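Local atomic coordinates of fucolectin-related protein (Streptococcus pneumoniae, PDB entry 2WMF), a protein that probably hydrolyses blood-group carbohydrate antigens of the human host, as the catalytic module of a family 98 glycoside hydrolase. Residues 333-337 / 410-414; 337-343 / 393-399; 220-224 / 353-358; 283-287 / 323-327. All coordinates share one frame; numbering follows the deposited sequence.

In the fold
Following the chain from the N terminus, contact 3 opens first, at 220-224 on a helix of the eight-stranded parallel barrel. Contact 4 then opens at 283-287, just before the last barrel strand, and closes at 323-327, wholly within the span of contact 3. Contact 1 opens at 333-337 and contact 2 at 337-343, sharing A337. Contact 3 closes only at 353-358, so it crosses both. Contact 2 closes at 393-399 and contact 1, which encloses it, at 410-414. Contact 2 pairs two strands of a small three-stranded sheet, contact 1 packs helix 406-413 and Y414 against its entry, contact 3 fastens the long loop to the barrel, and R334 NH1 bonded to T284 O joins contacts 1 and 4.

Contact 1: 333-337 / 410-414; sequences NRTKA and LNSLY
The backbones of 333-337 and 410-414 come nearest at K336 and L413, whose CA atoms are 6.1 Å apart, where the chain leaving helix 328-334 for strand 337-340 passes the C-terminal part of helix 406-413. Y414 buries the largest share of any residue here. Its CG stands beside its own backbone N (chi1 -71°), which directs the ring to the K336 backbone, under its CB. There the phenol oxygen Y414 OH accepts two consecutive backbone N-H groups, K336 N at 2.9 Å and A337 N at 3.2 Å, the latter with an N-H...O angle of 152°. K336 also covers one face of this ring: K336 CB lies 3.6 Å above the plane, displaced toward the rim, in a CH-pi contact. K336 CG passes 3.5 Å from L413 O; the bend at chi2 (-58°) comes after it, and the amine end leads away. On the apolar side, A337 CB meets two leucine methyls, 3.8 Å from L410 CD2 and 3.9 Å from L413 CD1. Outside the two segments, T335 OG1 bonds back to V331 O in the preceding helix, and K336 and K394 are joined by a backbone hydrogen bond, so this turn leads directly into the small parallel sheet. R334 NH1 reaches T284 O. The chemistry implies that one hydroxyl satisfies two adjacent amides at the junction of helix and strand, while the aliphatic part of a lysine covers the tyrosine ring and its charged end lies away from the contact.

Contact 2: 337-343 / 393-399; sequences AVFWNGE and AKILTKN
F339 lays one face of its ring over the carbonyl oxygen of L396, with CD1 4.0 Å from L396 O, and carries its far rim on to the T397-K398 peptide, where CZ is 3.6 Å from K398 N. The position follows from a CG anti to the backbone N (chi1 -176°). Strands 337-340 and 394-396 are parallel neighbours in a three-stranded sheet whose other edge is 376-377; helix 383-389 makes the beta-alpha-beta crossover from that edge to 394-396. Alternate bonds fix the register: V338 N to K394 O, L396 N to V338 O at 2.8 Å, and W340 N to L396 O, the last with an N-H...O angle of 169°. The axes of the two strands cross at -30°. V338 and I395 lie on the sheet face covered by I386 of the crossover helix, whereas A337 and L396 face helix 406-413. W340 sets its CB 3.8 Å from I395 CG2 and receives T397 CG2 at the edge of the indole, near its plane. Beyond the strands, T397 OG1 donates to E343 OE1 at 3.0 Å, approaching from above the carboxylate plane rather than within it. K398 turns its amine away to S348. A single water bridges the segments beyond the strands, donating to W340 O at 2.6 Å and accepting from both E343 N and K398 N.

Contact 3: 220-224 / 353-358; sequences AGTDS and YQGLYS
A220 and Y353 form the tight part of this contact: A220 CB sits 3.5 Å above the plane of the Y353 ring, over its centre, only 11° off the normal from the centroid, which makes it a CH-pi contact over the face. Next to it, G221 brings its backbone against the same tyrosine, with G221 CA 3.4 Å from Y353 OH. One helical turn on from A220, S224 OG meets the phenol near the ring plane and accepts a hydrogen bond from Y353 OH at 2.8 Å. The serine oxygen is also bonded to L374 O, so the hydroxyl that accepts the hydrogen bond of Y353 has a second partner in the chain running into strand 376-377. Helix 219-231 follows strand 207-212 of the closed eight-stranded parallel barrel, a TIM-barrel topology, and the 353-358 loop belongs to the later part of the chain; the contact therefore fastens that loop to an outer helix of the barrel. The loop is compact, since Y353 O accepts from the amides of L356, Y357 and S358. The Y357 side is looser. Its ring passes A220 obliquely, with Y357 CE1 4.4 Å from A220 CB. Here a water links the two segments: it donates to A220 O at 2.8 Å and is hydrogen-bonded to Y357 OH at 2.7 Å. Y357 OH also pairs with L374 N, and Y366 meets the Y357 ring edge-to-face.

Contact 4: 283-287 / 323-327; sequences YTGGG and NPAPS
A chi1 of 171°, which sets CG opposite the backbone N, extends the Y283 ring from the end of helix 272-283 along the 323-325 backbone, and the phenol arrives beside N323. Y283 OH donates to N323 O at a short 2.6 Å. The carbonyl oxygen lies at the edge of the ring, in its plane, yet the hydroxyl stands 48° out of the carbonyl plane, so the approach misses the lone-pair directions. A325 CB packs beside CD1 and CE1 of the ring, 3.8 Å from Y283 CE1 and 3.5 Å from Y283 O. H319, in the helix that leads to N323, meets the Y283 ring edge-to-face. Helix 272-283 ends in a Schellman motif, with G286 (phi 88°) as its C-prime residue: G286 N returns to Y283 O and G287 N to V282 O. This turn leads into strand 289-293, the last strand of the TIM-type barrel, while 323-327 joins helix 307-322 to helix 328-334, for which S327 is the N-cap. P326 lies against the turned carbonyls, P326 CD at 3.2 Å from Y283 O and P326 CG at 3.6 Å from T284 O. At the far end, G286 CA approaches P326 O at 3.5 Å, and one water donates both its protons, to G286 O and to P326 O, each at 2.8 Å.

Contact 1: 333-337 / 410-414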
loop_
_atom_site.group_PDB
_atom_site.type_symbol
_atom_site.label_atom_id
_atom_site.label_comp_id
_atom_site.label_asym_id
_atom_site.label_seq_id
_atom_site.Cartn_x
_atom_site.Cartn_y
_atom_site.Cartn_z
ATOM N N ASN A 333 -17.235 -12.481 5.259
ATOM C CA ASN A 333 -17.901 -12.966 6.465
ATOM C C ASN A 333 -17.857 -12.007 7.653
ATOM O O ASN A 333 -18.762 -12.033 8.496
ATOM C CB ASN A 333 -17.464 -14.377 6.790
ATOM C CG ASN A 333 -18.119 -15.384 5.820
ATOM O OD1 ASN A 333 -19.289 -15.198 5.458
ATOM N ND2 ASN A 333 -17.390 -16.379 5.370
ATOM N N ARG A 334 -16.889 -11.098 7.671
ATOM C CA ARG A 334 -16.815 -10.075 8.724
ATOM C C ARG A 334 -17.630 -8.810 8.389
ATOM O O ARG A 334 -17.760 -7.908 9.229
ATOM C CB ARG A 334 -15.346 -9.693 8.980
ATOM C CG ARG A 334 -14.825 -8.678 7.977
ATOM C CD ARG A 334 -13.337 -8.540 8.022
ATOM N NE ARG A 334 -12.873 -7.545 7.068
ATOM C CZ ARG A 334 -11.601 -7.234 6.835
ATOM N NH1 ARG A 334 -10.628 -7.868 7.462
ATOM N NH2 ARG A 334 -11.340 -6.259 5.969
ATOM N N THR A 335 -18.162 -8.739 7.166
ATOM C CA THR A 335 -18.832 -7.519 6.694
ATOM C C THR A 335 -20.271 -7.480 7.187
ATOM O O THR A 335 -21.077 -8.332 6.840
ATOM C CB THR A 335 -18.741 -7.410 5.146
ATOM O OG1 THR A 335 -17.353 -7.364 4.730
ATOM C CG2 THR A 335 -19.435 -6.158 4.636
ATOM N N LYS A 336 -20.589 -6.476 8.002
ATOM C CA LYS A 336 -21.953 -6.305 8.518
ATOM C C LYS A 336 -22.833 -5.355 7.692
ATOM O O LYS A 336 -24.066 -5.385 7.800
ATOM C CB LYS A 336 -21.917 -5.820 9.967
ATOM C CG LYS A 336 -21.036 -6.625 10.935
ATOM C CD LYS A 336 -21.400 -8.059 11.017
ATOM C CE LYS A 336 -20.408 -8.756 11.961
ATOM N NZ LYS A 336 -20.753 -10.194 12.159
ATOM N N ALA A 337 -22.207 -4.480 6.918
ATOM C CA ALA A 337 -22.919 -3.571 6.018
ATOM C C ALA A 337 -22.045 -3.241 4.831
ATOM O O ALA A 337 -20.813 -3.242 4.945
ATOM C CB ALA A 337 -23.291 -2.232 6.735
ATOM N N LEU A 410 -24.536 2.304 12.166
ATOM C CA LEU A 410 -23.398 1.397 11.934
ATOM C C LEU A 410 -22.863 0.846 13.254
ATOM O O LEU A 410 -22.479 -0.319 13.327
ATOM C CB LEU A 410 -22.327 2.107 11.109
ATOM C CG LEU A 410 -22.739 2.176 9.609
ATOM C CD1 LEU A 410 -21.890 3.178 8.819
ATOM C CD2 LEU A 410 -22.724 0.757 8.972
ATOM N N ASN A 411 -22.846 1.644 14.322
ATOM C CA ASN A 411 -22.462 1.136 15.616
ATOM C C ASN A 411 -23.357 0.027 16.157
ATOM O O ASN A 411 -22.932 -0.747 17.012
ATOM C CB ASN A 411 -22.378 2.283 16.625
ATOM C CG ASN A 411 -21.129 3.137 16.394
ATOM O OD1 ASN A 411 -20.318 2.821 15.507
ATOM N ND2 ASN A 411 -20.951 4.188 17.190
ATOM N N SER A 412 -24.611 -0.003 15.695
ATOM C CA SER A 412 -25.526 -1.076 16.095
ATOM C C SER A 412 -25.194 -2.422 15.417
ATOM O O SER A 412 -25.662 -3.472 15.857
ATOM C CB SER A 412 -26.996 -0.693 15.850
ATOM O OG SER A 412 -27.392 -0.832 14.506
ATOM N N LEU A 413 -24.414 -2.348 14.338
ATOM C CA LEU A 413 -23.983 -3.506 13.577
ATOM C C LEU A 413 -22.551 -3.964 13.860
ATOM O O LEU A 413 -22.267 -5.158 13.824
ATOM C CB LEU A 413 -24.156 -3.255 12.065
ATOM C CG LEU A 413 -25.507 -2.830 11.536
ATOM C CD1 LEU A 413 -25.398 -2.586 10.032
ATOM C CD2 LEU A 413 -26.562 -3.904 11.837
ATOM N N TYR A 414 -21.651 -3.004 14.092
ATOM C CA TYR A 414 -20.261 -3.277 14.364
ATOM C C TYR A 414 -20.013 -2.894 15.822
ATOM O O TYR A 414 -19.944 -1.723 16.142
ATOM C CB TYR A 414 -19.374 -2.400 13.470
ATOM C CG TYR A 414 -19.370 -2.784 12.015
ATOM C CD1 TYR A 414 -18.433 -3.693 11.522
ATOM C CD2 TYR A 414 -20.264 -2.216 11.114
ATOM C CE1 TYR A 414 -18.399 -4.032 10.166
ATOM C CE2 TYR A 414 -20.231 -2.572 9.753
ATOM C CZ TYR A 414 -19.285 -3.480 9.294
ATOM O OH TYR A 414 -19.291 -3.858 7.944
#

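Contact 2: 337-343 / 393-399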
loop_
_atom_site.group_PDB
_atom_site.type_symbol
_atom_site.label_atom_id
_atom_site.label_comp_id
_atom_site.label_asym_id
_atom_site.label_seq_id
_atom_site.Cartn_x
_atom_site.Cartn_y
_atom_site.Cartn_z
ATOM N N ALA A 337 -22.207 -4.480 6.918
ATOM C CA ALA A 337 -22.919 -3.571 6.018
ATOM C C ALA A 337 -22.045 -3.241 4.831
ATOM O O ALA A 337 -20.813 -3.242 4.945
ATOM C CB ALA A 337 -23.291 -2.232 6.735
ATOM N N VAL A 338 -22.704 -2.973 3.686
ATOM C CA VAL A 338 -22.054 -2.421 2.504
ATOM C C VAL A 338 -22.814 -1.198 2.060
ATOM O O VAL A 338 -24.004 -1.032 2.388
ATOM C CB VAL A 338 -21.969 -3.431 1.311
ATOM C CG1 VAL A 338 -21.240 -4.669 1.730
ATOM C CG2 VAL A 338 -23.358 -3.786 0.723
ATOM N N PHE A 339 -22.126 -0.318 1.348
ATOM C CA PHE A 339 -22.779 0.809 0.698
ATOM C C PHE A 339 -22.829 0.507 -0.794
ATOM O O PHE A 339 -21.776 0.338 -1.441
ATOM C CB PHE A 339 -22.045 2.113 0.942
ATOM C CG PHE A 339 -22.759 3.318 0.352
ATOM C CD1 PHE A 339 -23.660 4.062 1.112
ATOM C CD2 PHE A 339 -22.583 3.655 -0.974
ATOM C CE1 PHE A 339 -24.329 5.134 0.565
ATOM C CE2 PHE A 339 -23.266 4.716 -1.541
ATOM C CZ PHE A 339 -24.134 5.453 -0.770
ATOM N N TRP A 340 -24.047 0.452 -1.325
ATOM C CA TRP A 340 -24.298 0.255 -2.755
ATOM C C TRP A 340 -24.607 1.575 -3.439
ATOM O O TRP A 340 -25.479 2.343 -2.969
ATOM C CB TRP A 340 -25.498 -0.682 -2.958
ATOM C CG TRP A 340 -25.794 -1.018 -4.394
ATOM C CD1 TRP A 340 -24.904 -1.369 -5.357
ATOM C CD2 TRP A 340 -27.087 -1.115 -4.985
ATOM N NE1 TRP A 340 -25.558 -1.649 -6.539
ATOM C CE2 TRP A 340 -26.904 -1.489 -6.337
ATOM C CE3 TRP A 340 -28.384 -0.850 -4.526
ATOM C CZ2 TRP A 340 -27.973 -1.643 -7.222
ATOM C CZ3 TRP A 340 -29.460 -1.006 -5.425
ATOM C CH2 TRP A 340 -29.230 -1.378 -6.757
ATOM N N ASN A 341 -23.877 1.804 -4.518
ATOM C CA ASN A 341 -23.988 3.014 -5.337
ATOM C C ASN A 341 -25.235 3.035 -6.206
ATOM O O ASN A 341 -25.386 3.938 -7.021
ATOM C CB ASN A 341 -22.794 3.170 -6.276
ATOM C CG ASN A 341 -21.646 3.938 -5.692
ATOM O OD1 ASN A 341 -21.665 4.376 -4.537
ATOM N ND2 ASN A 341 -20.640 4.144 -6.531
ATOM N N GLY A 342 -26.154 2.093 -6.039
ATOM C CA GLY A 342 -27.336 1.980 -6.931
ATOM C C GLY A 342 -28.431 3.031 -6.828
ATOM O O GLY A 342 -29.242 3.116 -7.747
ATOM N N GLU A 343 -28.484 3.794 -5.741
ATOM C CA GLU A 343 -29.494 4.867 -5.550
ATOM C C GLU A 343 -28.792 6.189 -5.197
ATOM O O GLU A 343 -29.245 6.933 -4.308
ATOM C CB GLU A 343 -30.539 4.485 -4.479
ATOM C CG GLU A 343 -31.222 3.178 -4.785
ATOM C CD GLU A 343 -32.109 2.602 -3.693
ATOM O OE1 GLU A 343 -32.377 3.229 -2.639
ATOM O OE2 GLU A 343 -32.515 1.436 -3.919
ATOM N N ALA A 393 -25.264 -9.119 5.340
ATOM C CA ALA A 393 -24.965 -7.672 5.450
ATOM C C ALA A 393 -26.180 -6.784 5.184
ATOM O O ALA A 393 -27.002 -7.087 4.310
ATOM C CB ALA A 393 -23.850 -7.308 4.485
ATOM N N LYS A 394 -26.269 -5.664 5.901
ATOM C CA LYS A 394 -27.216 -4.622 5.552
ATOM C C LYS A 394 -26.730 -3.933 4.303
ATOM O O LYS A 394 -25.534 -3.612 4.191
ATOM C CB LYS A 394 -27.332 -3.593 6.668
ATOM C CG LYS A 394 -28.097 -2.311 6.271
ATOM C CD LYS A 394 -29.616 -2.521 6.248
ATOM C CE LYS A 394 -30.355 -1.173 6.202
ATOM N NZ LYS A 394 -31.834 -1.391 6.295
ATOM N N ILE A 395 -27.629 -3.729 3.348
ATOM C CA ILE A 395 -27.290 -2.944 2.159
ATOM C C ILE A 395 -27.738 -1.474 2.371
ATOM O O ILE A 395 -28.934 -1.149 2.418
ATOM C CB ILE A 395 -27.892 -3.545 0.872
ATOM C CG1 ILE A 395 -27.514 -5.024 0.728
ATOM C CG2 ILE A 395 -27.469 -2.727 -0.392
ATOM C CD1 ILE A 395 -28.194 -5.689 -0.433
ATOM N N LEU A 396 -26.770 -0.592 2.558
ATOM C CA LEU A 396 -27.051 0.862 2.683
ATOM C C LEU A 396 -27.008 1.477 1.298
ATOM O O LEU A 396 -26.213 1.063 0.470
ATOM C CB LEU A 396 -26.028 1.563 3.591
ATOM C CG LEU A 396 -26.161 1.245 5.081
ATOM C CD1 LEU A 396 -24.964 1.777 5.855
ATOM C CD2 LEU A 396 -27.486 1.788 5.628
ATOM N N THR A 397 -27.882 2.435 1.047
ATOM C CA THR A 397 -27.819 3.242 -0.164
ATOM C C THR A 397 -27.935 4.713 0.262
ATOM O O THR A 397 -28.138 5.020 1.449
ATOM C CB THR A 397 -28.965 2.909 -1.140
ATOM O OG1 THR A 397 -30.205 3.421 -0.632
ATOM C CG2 THR A 397 -29.073 1.403 -1.434
ATOM N N LYS A 398 -27.759 5.627 -0.685
ATOM C CA LYS A 398 -27.779 7.029 -0.363
ATOM C C LYS A 398 -29.141 7.439 0.177
ATOM O O LYS A 398 -29.207 8.374 0.950
ATOM C CB LYS A 398 -27.456 7.872 -1.581
ATOM C CG LYS A 398 -27.278 9.397 -1.251
ATOM C CD LYS A 398 -26.737 10.180 -2.426
ATOM C CE LYS A 398 -26.891 11.666 -2.168
ATOM N NZ LYS A 398 -26.277 12.397 -3.232
ATOM N N ASN A 399 -30.179 6.697 -0.180
ATOM C CA ASN A 399 -31.562 6.951 0.265
ATOM C C ASN A 399 -31.998 6.152 1.503
ATOM O O ASN A 399 -33.162 6.208 1.939
ATOM C CB ASN A 399 -32.491 6.650 -0.906
ATOM C CG ASN A 399 -32.373 7.695 -2.030
ATOM O OD1 ASN A 399 -31.815 8.792 -1.838
ATOM N ND2 ASN A 399 -32.887 7.351 -3.207
HETATM O O HOH W 1 -26.980 4.475 -3.285
#

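Contact 3: 220-224 / 353-358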
loop_
_atom_site.group_PDB
_atom_site.type_symbol
_atom_site.label_atom_id
_atom_site.label_comp_id
_atom_site.label_asym_id
_atom_site.label_seq_id
_atom_site.Cartn_x
_atom_site.Cartn_y
_atom_site.Cartn_z
ATOM N N ALA A 220 -10.295 7.140 1.568
ATOM C CA ALA A 220 -11.180 6.130 2.197
ATOM C C ALA A 220 -12.153 5.587 1.115
ATOM O O ALA A 220 -12.327 4.338 0.941
ATOM C CB ALA A 220 -11.936 6.732 3.402
ATOM N N GLY A 221 -12.753 6.487 0.343
ATOM C CA GLY A 221 -13.662 6.067 -0.700
ATOM C C GLY A 221 -12.997 5.165 -1.736
ATOM O O GLY A 221 -13.618 4.228 -2.260
ATOM N N THR A 222 -11.734 5.454 -2.051
ATOM C CA THR A 222 -11.046 4.711 -3.083
ATOM C C THR A 222 -10.783 3.289 -2.575
ATOM O O THR A 222 -10.974 2.315 -3.311
ATOM C CB THR A 222 -9.746 5.400 -3.585
ATOM O OG1 THR A 222 -10.066 6.673 -4.189
ATOM C CG2 THR A 222 -8.969 4.527 -4.633
ATOM N N ASP A 223 -10.303 3.171 -1.348
ATOM C CA ASP A 223 -10.128 1.852 -0.722
ATOM C C ASP A 223 -11.440 1.061 -0.745
ATOM O O ASP A 223 -11.430 -0.166 -0.979
ATOM C CB ASP A 223 -9.638 1.967 0.693
ATOM C CG ASP A 223 -8.129 2.228 0.814
ATOM O OD1 ASP A 223 -7.410 2.155 -0.181
ATOM O OD2 ASP A 223 -7.662 2.455 1.967
ATOM N N SER A 224 -12.553 1.717 -0.443
ATOM C CA SER A 224 -13.865 1.049 -0.363
ATOM C C SER A 224 -14.293 0.519 -1.735
ATOM O O SER A 224 -14.836 -0.613 -1.876
ATOM C CB SER A 224 -14.943 1.983 0.199
ATOM O OG SER A 224 -14.740 2.220 1.582
ATOM N N TYR A 353 -17.228 9.290 5.583
ATOM C CA TYR A 353 -16.344 8.589 6.501
ATOM C C TYR A 353 -16.098 9.353 7.818
ATOM O O TYR A 353 -15.555 8.797 8.794
ATOM C CB TYR A 353 -15.024 8.259 5.800
ATOM C CG TYR A 353 -15.253 7.326 4.620
ATOM C CD1 TYR A 353 -15.335 5.951 4.814
ATOM C CD2 TYR A 353 -15.432 7.808 3.332
ATOM C CE1 TYR A 353 -15.556 5.087 3.753
ATOM C CE2 TYR A 353 -15.681 6.947 2.262
ATOM C CZ TYR A 353 -15.762 5.597 2.483
ATOM O OH TYR A 353 -15.967 4.762 1.416
ATOM N N GLN A 354 -16.551 10.599 7.868
ATOM C CA GLN A 354 -16.475 11.402 9.122
ATOM C C GLN A 354 -17.304 10.743 10.219
ATOM O O GLN A 354 -18.398 10.194 9.974
ATOM C CB GLN A 354 -17.011 12.787 8.854
ATOM C CG GLN A 354 -16.233 13.551 7.841
ATOM C CD GLN A 354 -15.025 14.228 8.417
ATOM O OE1 GLN A 354 -14.836 14.281 9.639
ATOM N NE2 GLN A 354 -14.196 14.780 7.536
ATOM N N GLY A 355 -16.792 10.742 11.437
ATOM C CA GLY A 355 -17.461 10.027 12.512
ATOM C C GLY A 355 -17.374 8.538 12.542
ATOM O O GLY A 355 -17.722 7.923 13.544
ATOM N N LEU A 356 -16.904 7.946 11.443
ATOM C CA LEU A 356 -16.739 6.505 11.353
ATOM C C LEU A 356 -15.296 6.161 11.474
ATOM O O LEU A 356 -14.851 5.669 12.524
ATOM C CB LEU A 356 -17.335 5.914 10.035
ATOM C CG LEU A 356 -18.833 5.930 9.941
ATOM C CD1 LEU A 356 -19.263 5.599 8.490
ATOM C CD2 LEU A 356 -19.423 4.998 11.031
ATOM N N TYR A 357 -14.511 6.453 10.436
ATOM C CA TYR A 357 -13.147 6.016 10.483
ATOM C C TYR A 357 -12.091 6.777 9.732
ATOM O O TYR A 357 -10.919 6.396 9.771
ATOM C CB TYR A 357 -13.079 4.563 10.156
ATOM C CG TYR A 357 -13.388 4.090 8.747
ATOM C CD1 TYR A 357 -12.461 4.192 7.728
ATOM C CD2 TYR A 357 -14.568 3.413 8.472
ATOM C CE1 TYR A 357 -12.744 3.690 6.434
ATOM C CE2 TYR A 357 -14.841 2.895 7.183
ATOM C CZ TYR A 357 -13.905 3.016 6.203
ATOM O OH TYR A 357 -14.156 2.464 4.971
ATOM N N SER A 358 -12.476 7.862 9.068
ATOM C CA SER A 358 -11.486 8.783 8.524
ATOM C C SER A 358 -12.022 10.201 8.642
ATOM O O SER A 358 -13.061 10.549 8.038
ATOM C CB SER A 358 -11.147 8.509 7.042
ATOM O OG SER A 358 -10.186 9.469 6.586
HETATM O O HOH W 2 -12.122 2.813 3.304
#

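Contact 4: 283-287 / 323-327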
loop_
_atom_site.group_PDB
_atom_site.type_symbol
_atom_site.label_atom_id
_atom_site.label_comp_id
_atom_site.label_asym_id
_atom_site.label_seq_id
_atom_site.Cartn_x
_atom_site.Cartn_y
_atom_site.Cartn_z
ATOM N N TYR A 283 -3.351 -4.702 3.133
ATOM C CA TYR A 283 -3.250 -6.078 3.691
ATOM C C TYR A 283 -4.519 -6.479 4.465
ATOM O O TYR A 283 -5.155 -7.522 4.188
ATOM C CB TYR A 283 -1.996 -6.179 4.562
ATOM C CG TYR A 283 -1.921 -7.453 5.339
ATOM C CD1 TYR A 283 -1.318 -8.574 4.794
ATOM C CD2 TYR A 283 -2.369 -7.521 6.651
ATOM C CE1 TYR A 283 -1.228 -9.763 5.522
ATOM C CE2 TYR A 283 -2.270 -8.715 7.393
ATOM C CZ TYR A 283 -1.697 -9.829 6.814
ATOM O OH TYR A 283 -1.637 -11.028 7.567
ATOM N N THR A 284 -4.886 -5.673 5.469
ATOM C CA THR A 284 -6.030 -6.014 6.329
ATOM C C THR A 284 -7.366 -5.948 5.611
ATOM O O THR A 284 -8.357 -6.454 6.124
ATOM C CB THR A 284 -6.081 -5.156 7.620
ATOM O OG1 THR A 284 -6.219 -3.769 7.282
ATOM C CG2 THR A 284 -4.811 -5.377 8.480
ATOM N N GLY A 285 -7.395 -5.263 4.453
ATOM C CA GLY A 285 -8.557 -5.185 3.552
ATOM C C GLY A 285 -8.605 -6.280 2.514
ATOM O O GLY A 285 -9.458 -6.265 1.636
ATOM N N GLY A 286 -7.699 -7.235 2.617
ATOM C CA GLY A 286 -7.614 -8.311 1.644
ATOM C C GLY A 286 -6.749 -8.109 0.403
ATOM O O GLY A 286 -6.687 -8.953 -0.506
ATOM N N GLY A 287 -6.091 -6.962 0.330
ATOM C CA GLY A 287 -5.203 -6.650 -0.767
ATOM C C GLY A 287 -3.954 -7.514 -0.807
ATOM O O GLY A 287 -3.497 -8.034 0.241
ATOM N N ASN A 323 2.162 -14.408 6.974
ATOM C CA ASN A 323 0.822 -14.403 7.516
ATOM C C ASN A 323 -0.148 -13.971 6.432
ATOM O O ASN A 323 -0.332 -12.762 6.213
ATOM C CB ASN A 323 0.754 -13.418 8.670
ATOM C CG ASN A 323 1.754 -13.719 9.729
ATOM O OD1 ASN A 323 1.490 -14.548 10.595
ATOM N ND2 ASN A 323 2.952 -13.113 9.641
ATOM N N PRO A 324 -0.752 -14.939 5.702
ATOM C CA PRO A 324 -1.647 -14.564 4.614
ATOM C C PRO A 324 -2.704 -13.539 5.004
ATOM O O PRO A 324 -3.296 -13.632 6.077
ATOM C CB PRO A 324 -2.291 -15.901 4.234
ATOM C CG PRO A 324 -1.168 -16.898 4.505
ATOM C CD PRO A 324 -0.629 -16.403 5.824
ATOM N N ALA A 325 -2.911 -12.553 4.122
ATOM C CA ALA A 325 -3.992 -11.591 4.295
ATOM C C ALA A 325 -5.350 -12.251 4.430
ATOM O O ALA A 325 -5.538 -13.384 3.997
ATOM C CB ALA A 325 -4.038 -10.637 3.102
ATOM N N PRO A 326 -6.323 -11.523 4.974
ATOM C CA PRO A 326 -7.672 -12.073 4.956
ATOM C C PRO A 326 -8.098 -12.466 3.559
ATOM O O PRO A 326 -7.930 -11.699 2.622
ATOM C CB PRO A 326 -8.548 -10.936 5.483
ATOM C CG PRO A 326 -7.590 -10.019 6.227
ATOM C CD PRO A 326 -6.258 -10.189 5.607
ATOM N N SER A 327 -8.631 -13.673 3.415
ATOM C CA SER A 327 -9.164 -14.125 2.160
ATOM C C SER A 327 -10.463 -13.434 1.761
ATOM O O SER A 327 -11.089 -12.765 2.585
ATOM C CB SER A 327 -9.424 -15.639 2.289
ATOM O OG SER A 327 -10.482 -15.858 3.202
HETATM O O HOH W 3 -6.847 -11.740 0.015
#